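Long-range contacts in hydrazine synthase subunit alpha (Candidatus Kuenenia stuttgartiensis, PDB 5C2V), which forms the subunit of the heme-c-containing hydrazine synthase complex that condenses hydroxylamine with ammonia to yield hydrazine during anaerobic ammonium oxidation: residues 123-128 against 166-171; 668-673 against 690-695. All blocks are in the same frame, centred on the assembly; numbering follows the deposited sequence.

Contact 1: residues 123-128 against 166-171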
loop_
_atom_site.group_PDB
_atom_site.type_symbol
_atom_site.label_atom_id
_atom_site.label_comp_id
_atom_site.label_asym_id
_atom_site.label_seq_id
_atom_site.Cartn_x
_atom_site.Cartn_y
_atom_site.Cartn_z
ATOM N N GLY D 123 19.903 -3.043 32.751
ATOM C CA GLY D 123 19.439 -3.048 31.377
ATOM C C GLY D 123 20.590 -3.157 30.392
ATOM O O GLY D 123 21.704 -3.539 30.756
ATOM N N THR D 124 20.317 -2.798 29.140
ATOM C CA THR D 124 21.311 -2.824 28.070
ATOM C C THR D 124 21.627 -1.417 27.550
ATOM O O THR D 124 20.741 -0.565 27.476
ATOM C CB THR D 124 20.827 -3.694 26.893
ATOM O OG1 THR D 124 20.308 -4.931 27.394
ATOM C CG2 THR D 124 21.963 -3.975 25.919
ATOM N N CYS D 125 22.888 -1.181 27.189
ATOM C CA CYS D 125 23.315 0.104 26.635
ATOM C C CYS D 125 24.188 -0.083 25.395
ATOM O O CYS D 125 25.017 -0.993 25.348
ATOM C CB CYS D 125 24.081 0.916 27.682
ATOM S SG CYS D 125 23.232 1.122 29.260
ATOM N N ARG D 126 24.009 0.781 24.399
ATOM C CA ARG D 126 24.845 0.745 23.203
ATOM C C ARG D 126 24.813 2.044 22.393
ATOM O O ARG D 126 24.067 2.978 22.707
ATOM C CB ARG D 126 24.431 -0.423 22.304
ATOM C CG ARG D 126 22.990 -0.372 21.822
ATOM C CD ARG D 126 22.678 -1.553 20.917
ATOM N NE ARG D 126 23.550 -1.589 19.746
ATOM C CZ ARG D 126 23.220 -1.107 18.553
ATOM N NH1 ARG D 126 22.031 -0.551 18.367
ATOM N NH2 ARG D 126 24.077 -1.182 17.544
ATOM N N SER D 127 25.625 2.062 21.337
ATOM C CA SER D 127 25.794 3.212 20.444
ATOM C C SER D 127 25.994 4.557 21.151
ATOM O O SER D 127 25.187 5.471 20.980
ATOM C CB SER D 127 24.595 3.312 19.498
ATOM O OG SER D 127 24.524 2.181 18.647
ATOM N N PRO D 128 27.069 4.685 21.948
ATOM C CA PRO D 128 27.363 5.976 22.577
ATOM C C PRO D 128 28.010 6.964 21.607
ATOM O O PRO D 128 28.774 6.550 20.736
ATOM C CB PRO D 128 28.328 5.599 23.698
ATOM C CG PRO D 128 29.069 4.430 23.149
ATOM C CD PRO D 128 28.093 3.675 22.277
ATOM N N ILE D 166 27.583 12.412 26.863
ATOM C CA ILE D 166 27.490 11.201 26.060
ATOM C C ILE D 166 26.038 10.825 25.796
ATOM O O ILE D 166 25.287 10.513 26.719
ATOM C CB ILE D 166 28.207 10.015 26.729
ATOM C CG1 ILE D 166 29.717 10.250 26.747
ATOM C CG2 ILE D 166 27.895 8.722 25.991
ATOM C CD1 ILE D 166 30.512 9.080 27.284
ATOM N N ILE D 167 25.647 10.864 24.527
ATOM C CA ILE D 167 24.302 10.464 24.134
ATOM C C ILE D 167 24.318 9.012 23.685
ATOM O O ILE D 167 25.009 8.664 22.730
ATOM C CB ILE D 167 23.750 11.344 22.995
ATOM C CG1 ILE D 167 24.003 12.826 23.286
ATOM C CG2 ILE D 167 22.269 11.070 22.781
ATOM C CD1 ILE D 167 23.337 13.327 24.546
ATOM N N PHE D 168 23.564 8.156 24.367
ATOM C CA PHE D 168 23.563 6.742 24.000
ATOM C C PHE D 168 22.159 6.154 23.980
ATOM O O PHE D 168 21.214 6.764 24.471
ATOM C CB PHE D 168 24.456 5.937 24.952
ATOM C CG PHE D 168 23.881 5.759 26.331
ATOM C CD1 PHE D 168 24.059 6.729 27.303
ATOM C CD2 PHE D 168 23.180 4.609 26.660
ATOM C CE1 PHE D 168 23.537 6.562 28.573
ATOM C CE2 PHE D 168 22.653 4.438 27.927
ATOM C CZ PHE D 168 22.834 5.414 28.886
ATOM N N SER D 169 22.028 4.967 23.398
ATOM C CA SER D 169 20.751 4.268 23.394
ATOM C C SER D 169 20.744 3.215 24.491
ATOM O O SER D 169 21.730 2.510 24.684
ATOM C CB SER D 169 20.487 3.624 22.031
ATOM O OG SER D 169 19.265 2.906 22.037
ATOM N N GLY D 170 19.636 3.105 25.215
ATOM C CA GLY D 170 19.555 2.133 26.286
ATOM C C GLY D 170 18.148 1.663 26.585
ATOM O O GLY D 170 17.174 2.373 26.337
ATOM N N SER D 171 18.048 0.461 27.139
ATOM C CA SER D 171 16.756 -0.139 27.438
ATOM C C SER D 171 16.772 -0.830 28.795
ATOM O O SER D 171 17.759 -1.465 29.156
ATOM C CB SER D 171 16.374 -1.142 26.347
ATOM O OG SER D 171 15.264 -1.928 26.743
#
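Thr124 to Arg126 pair with Ser169 to Ser171 as an antiparallel ladder, the strand segments lying at 153° with a closest axis approach of 4.8 Å. The ladder belongs to the N-terminal domain with its six-bladed beta-propeller. Thr124 with Ser171 and Arg126 with Ser169 are hydrogen-bonded pairs; Cys125 and Gly170 form the non-hydrogen-bonded pair between them. Thr124 N bonds Ser171 O at 2.9 Å, and Arg126 N reaches Ser169 O at the same 2.9 Å.

Beyond Arg126 the register slips: Ser127, in a left-handed conformation, and Pro128 together lie opposite Phe168, a beta bulge, and pairing resumes where Ile129 bonds Ile167. The Ser127 backbone N turns to Asp81 OD2, which also takes the salt bridge from Arg126 NE. Ser127 OG sits over the centre of the Arg126 guanidinium, 3.4 Å above its plane. The Ser169 hydroxyl, on the same face as Arg126, bonds Asn228 O.

Cys125 and Phe168 meet on the other face, which packs on strand 103-109 through Cys125 and Pro128. With chi1 at 72°, Phe168 CG stands between its own N and carbonyl carbon, and the ring lies beside Cys125 while meeting Tyr188 of the next strand at a small interplanar angle. Pro128 CB approaches Ile166 CG2 at 3.9 Å. Arg126 O lies at the edge of the Phe168 ring, near its plane, whereas Cys125 SG comes in obliquely, 3.6 Å from Phe168 CE2 and 4.8 Å from the ring centroid.

Contact 2: residues 668-673 against 690-695; sequences PNLGGG and NSLLEP
Ser691 points its OG at Asn669 O through a chi1 of -62°, which sets the hydroxyl beside its own backbone N and anti to the carbonyl carbon; Leu692 takes the same first rotamer at -69° and extends toward Leu670. The hydroxyl lies 2.8 Å from Asn669 O, yet Arg687 O, one turn earlier in helix 687-692, is also within reach of its single proton. The contact thus places the OG of the helix between a loop carbonyl and a carbonyl of its own helix. Next to it, Ser691 CB rests 4.0 Å from Pro668 CB.

The Leu670 and Leu692 side chains cross at about a right angle, with Leu670 CD2 4.2 Å from Leu692 CG, and Leu670 also touches Cys658. Asn669 OD1 folds back to Gly671 N in a weak 3.3 Å bond, an Asx turn.

Pro668 follows a cis peptide bond. The contact lies beside the CXXCH site of the bis-histidine heme, which Cys658 binds covalently and His662 as an axial ligand; there Pro668 O accepts a hydrogen bond from His662 ND1, the proline carbonyl to CXXCH histidine bond found in class I cytochromes c.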
loop_
_atom_site.group_PDB
_atom_site.type_symbol
_atom_site.label_atom_id
_atom_site.label_comp_id
_atom_site.label_asym_id
_atom_site.label_seq_id
_atom_site.Cartn_x
_atom_site.Cartn_y
_atom_site.Cartn_z
ATOM N N PRO D 668 -24.865 -9.562 17.479
ATOM C CA PRO D 668 -23.707 -10.250 18.061
ATOM C C PRO D 668 -24.065 -10.939 19.374
ATOM O O PRO D 668 -25.040 -10.545 20.012
ATOM C CB PRO D 668 -22.710 -9.115 18.291
ATOM C CG PRO D 668 -23.572 -7.930 18.549
ATOM C CD PRO D 668 -24.788 -8.102 17.673
ATOM N N ASN D 669 -23.293 -11.944 19.777
ATOM C CA ASN D 669 -23.634 -12.687 20.981
ATOM C C ASN D 669 -22.945 -12.065 22.186
ATOM O O ASN D 669 -21.731 -12.185 22.361
ATOM C CB ASN D 669 -23.239 -14.159 20.825
ATOM C CG ASN D 669 -23.615 -15.000 22.029
ATOM O OD1 ASN D 669 -24.429 -14.594 22.859
ATOM N ND2 ASN D 669 -23.025 -16.186 22.126
ATOM N N LEU D 670 -23.740 -11.396 23.013
ATOM C CA LEU D 670 -23.230 -10.639 24.150
ATOM C C LEU D 670 -23.375 -11.372 25.482
ATOM O O LEU D 670 -22.989 -10.851 26.527
ATOM C CB LEU D 670 -23.923 -9.278 24.209
ATOM C CG LEU D 670 -23.796 -8.484 22.905
ATOM C CD1 LEU D 670 -24.477 -7.129 23.006
ATOM C CD2 LEU D 670 -22.333 -8.327 22.512
ATOM N N GLY D 671 -23.942 -12.573 25.445
ATOM C CA GLY D 671 -24.181 -13.333 26.659
ATOM C C GLY D 671 -22.962 -14.103 27.129
ATOM O O GLY D 671 -21.901 -14.039 26.510
ATOM N N GLY D 672 -23.111 -14.825 28.235
ATOM C CA GLY D 672 -22.043 -15.666 28.745
ATOM C C GLY D 672 -21.232 -15.035 29.860
ATOM O O GLY D 672 -20.418 -15.704 30.499
ATOM N N GLY D 673 -21.451 -13.746 30.098
ATOM C CA GLY D 673 -20.733 -13.033 31.139
ATOM C C GLY D 673 -19.248 -12.907 30.852
ATOM O O GLY D 673 -18.839 -12.761 29.701
ATOM N N ASN D 690 -15.146 -11.241 22.059
ATOM C CA ASN D 690 -14.877 -11.985 20.833
ATOM C C ASN D 690 -15.863 -11.621 19.730
ATOM O O ASN D 690 -15.492 -11.523 18.559
ATOM C CB ASN D 690 -14.923 -13.492 21.094
ATOM C CG ASN D 690 -13.665 -14.006 21.764
ATOM O OD1 ASN D 690 -12.640 -14.210 21.112
ATOM N ND2 ASN D 690 -13.736 -14.226 23.072
ATOM N N SER D 691 -17.118 -11.416 20.112
ATOM C CA SER D 691 -18.155 -11.036 19.161
ATOM C C SER D 691 -17.907 -9.641 18.593
ATOM O O SER D 691 -17.891 -9.451 17.378
ATOM C CB SER D 691 -19.535 -11.089 19.821
ATOM O OG SER D 691 -19.853 -12.405 20.241
ATOM N N LEU D 692 -17.702 -8.672 19.481
ATOM C CA LEU D 692 -17.582 -7.274 19.079
ATOM C C LEU D 692 -16.310 -6.978 18.282
ATOM O O LEU D 692 -16.280 -6.046 17.481
ATOM C CB LEU D 692 -17.643 -6.371 20.312
ATOM C CG LEU D 692 -19.004 -6.322 21.011
ATOM C CD1 LEU D 692 -18.904 -5.619 22.356
ATOM C CD2 LEU D 692 -20.032 -5.642 20.119
ATOM N N LEU D 693 -15.266 -7.769 18.503
ATOM C CA LEU D 693 -13.987 -7.548 17.831
ATOM C C LEU D 693 -13.830 -8.393 16.566
ATOM O O LEU D 693 -12.769 -8.392 15.940
ATOM C CB LEU D 693 -12.826 -7.824 18.792
ATOM C CG LEU D 693 -12.381 -6.660 19.688
ATOM C CD1 LEU D 693 -11.986 -5.456 18.846
ATOM C CD2 LEU D 693 -13.452 -6.276 20.701
ATOM N N GLU D 694 -14.884 -9.118 16.203
ATOM C CA GLU D 694 -14.872 -9.981 15.023
ATOM C C GLU D 694 -14.640 -9.202 13.727
ATOM O O GLU D 694 -15.248 -8.152 13.512
ATOM C CB GLU D 694 -16.187 -10.760 14.931
ATOM C CG GLU D 694 -16.292 -11.682 13.726
ATOM C CD GLU D 694 -17.607 -12.435 13.680
ATOM O OE1 GLU D 694 -18.468 -12.186 14.552
ATOM O OE2 GLU D 694 -17.779 -13.275 12.771
ATOM N N PRO D 695 -13.753 -9.718 12.861
ATOM C CA PRO D 695 -13.463 -9.120 11.551
ATOM C C PRO D 695 -14.647 -9.196 10.591
ATOM O O PRO D 695 -15.580 -9.966 10.817
ATOM C CB PRO D 695 -12.292 -9.962 11.028
ATOM C CG PRO D 695 -11.717 -10.628 12.230
ATOM C CD PRO D 695 -12.874 -10.864 13.146
#

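The two contacts lie on opposite sides of the chain's centre, the centre of contact 1 about 15 Å and that of contact 2 about 34 Å from it. Their own centres are 45 Å apart, and even the nearest atoms remain about 29 Å from each other. They also follow in series along the sequence, contact 1 closing well before contact 2 opens. Contact 1 is strand pairing in the propeller-bearing N-terminal domain, away from the known metal and heme sites. Contact 2 belongs to the cytochrome c region and borders the bis-histidine heme directly: the Pro668 side chain comes within about 4 Å of the bound heme c.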